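Local coordinates for OsmC-like protein (Jannaschia sp., PDB 3CJE), which probably defends the cell against oxidative stress by detoxifying organic hydroperoxides, at residues V16-G21 against D32-K37. Residues are numbered along the deposited sequence; the frame is centred on the assembly and turned at random.
Sequences VFTCNG and DVAMVK
The ring of Phe17 leans across to the neighbouring strand and takes CB of Met35 over one face, 3.9 Å from the ring centroid and 22° off its normal, a CH-pi contact. The selenium of Met35, a selenomethionine, lies obliquely to the same ring in one conformer, a Met-aromatic contact left doubtful by a second conformation of the chain. At the ring edge, in its plane, CG1 of Val33 meets Phe17 CD2 at 3.9 Å, while Val33 CG2 touches SG of Cys19. Phe17, Cys19 and Val33 suit their face because helix 62-81 covers it: Phe17 and Val33 both reach Ile67, and Cys19 reaches Thr71.

On the other face, a chi1 of 62° turns OG1 of Thr18 to the Ala34 side, where the small methyl CB of Ala34 fits beside it at 3.6 Å. A water bonded to this hydroxyl also donates to Asp32 O, which already accepts from Asn20 N. The Asp32 carboxylate, through OD1, forms a salt bridge with Arg42 on strand 41-47.

Paired backbone bonds join Thr18 with Ala34 and Asn20 with Asp32. At Val16 the ladder slips by one residue: Val16 O accepts a 2.8 Å bond from Val36 N and a weak one from Lys37 N, while Val16 N reaches Lys37 O. Lys37 lays its aliphatic chain alongside Val16, CD to CG2 3.7 Å, and carries its amine to Glu14. This is a classic bulge in an antiparallel beta hairpin, within the curved sheet that packs on a helix in the OsmC-like fold.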
# COMPACT_ATOMS: atom_id res chain seq x y z
N VAL A 16 3.53 14.13 2.27
CA VAL A 16 2.81 13.80 3.52
C VAL A 16 1.39 13.47 3.13
O VAL A 16 0.73 14.25 2.48
CB VAL A 16 2.80 14.97 4.55
CG1 VAL A 16 2.01 14.58 5.78
CG2 VAL A 16 4.24 15.39 4.91
N PHE A 17 0.95 12.28 3.53
CA PHE A 17 -0.45 11.88 3.42
C PHE A 17 -1.00 11.56 4.80
O PHE A 17 -0.29 11.05 5.68
CB PHE A 17 -0.61 10.64 2.54
CG PHE A 17 -0.64 10.92 1.06
CD1 PHE A 17 0.50 11.27 0.38
CD2 PHE A 17 -1.84 10.87 0.35
CE1 PHE A 17 0.45 11.53 -1.01
CE2 PHE A 17 -1.85 11.12 -1.06
CZ PHE A 17 -0.73 11.45 -1.70
N THR A 18 -2.28 11.85 4.95
CA THR A 18 -3.03 11.40 6.10
C THR A 18 -4.27 10.62 5.68
O THR A 18 -4.76 10.74 4.56
CB THR A 18 -3.47 12.57 6.96
OG1 THR A 18 -4.35 13.46 6.24
CG2 THR A 18 -2.23 13.36 7.47
N CYS A 19 -4.80 9.85 6.62
CA CYS A 19 -6.05 9.12 6.39
C CYS A 19 -6.78 9.06 7.70
O CYS A 19 -6.20 8.67 8.71
CB CYS A 19 -5.75 7.73 5.91
SG CYS A 19 -7.24 6.77 5.50
N ASN A 20 -8.03 9.50 7.67
CA ASN A 20 -8.92 9.33 8.80
C ASN A 20 -9.96 8.30 8.41
O ASN A 20 -10.75 8.52 7.50
CB ASN A 20 -9.62 10.58 9.24
CG ASN A 20 -10.41 10.31 10.53
OD1 ASN A 20 -9.82 9.90 11.54
ND2 ASN A 20 -11.72 10.37 10.46
N GLY A 21 -9.92 7.17 9.09
CA GLY A 21 -10.82 6.07 8.80
C GLY A 21 -11.90 5.94 9.84
O GLY A 21 -11.62 6.04 11.05
N ASP A 32 -11.02 8.73 4.61
CA ASP A 32 -10.86 10.10 4.17
C ASP A 32 -9.36 10.38 4.06
O ASP A 32 -8.69 10.66 5.05
CB ASP A 32 -11.50 11.05 5.18
CG ASP A 32 -11.31 12.53 4.85
OD1 ASP A 32 -10.86 12.92 3.71
OD2 ASP A 32 -11.61 13.31 5.81
N VAL A 33 -8.83 10.28 2.84
CA VAL A 33 -7.40 10.46 2.58
C VAL A 33 -7.12 11.87 2.14
O VAL A 33 -7.92 12.49 1.40
CB VAL A 33 -6.90 9.47 1.49
CG1 VAL A 33 -5.42 9.68 1.17
CG2 VAL A 33 -7.17 8.03 1.90
N ALA A 34 -6.04 12.44 2.66
CA ALA A 34 -5.58 13.73 2.17
C ALA A 34 -4.10 13.70 1.83
O ALA A 34 -3.30 13.17 2.62
CB ALA A 34 -5.80 14.81 3.22
N MSE A 35 -3.71 14.26 0.69
CA MSE A 35 -2.33 14.69 0.51
C MSE A 35 -2.25 16.04 1.20
O MSE A 35 -3.08 16.92 0.97
CB MSE A 35 -1.93 14.83 -0.96
CG MSE A 35 -0.46 15.08 -1.11
SE MSE A 35 0.18 15.10 -2.97
CE MSE A 35 -1.16 16.27 -3.73
N VAL A 36 -1.25 16.19 2.07
CA VAL A 36 -1.02 17.41 2.82
C VAL A 36 0.16 18.18 2.23
O VAL A 36 0.10 19.41 2.09
CB VAL A 36 -0.78 17.10 4.33
CG1 VAL A 36 -0.54 18.40 5.07
CG2 VAL A 36 -2.02 16.37 4.90
N LYS A 37 1.23 17.47 1.89
CA LYS A 37 2.36 18.03 1.15
C LYS A 37 2.67 17.09 0.00
O LYS A 37 2.58 15.88 0.17
CB LYS A 37 3.60 18.15 2.04
CG LYS A 37 3.43 18.96 3.29
CD LYS A 37 4.79 18.96 4.03
CE LYS A 37 4.78 19.62 5.40
NZ LYS A 37 6.20 19.88 5.85
O HOH W 1 -7.02 12.68 6.20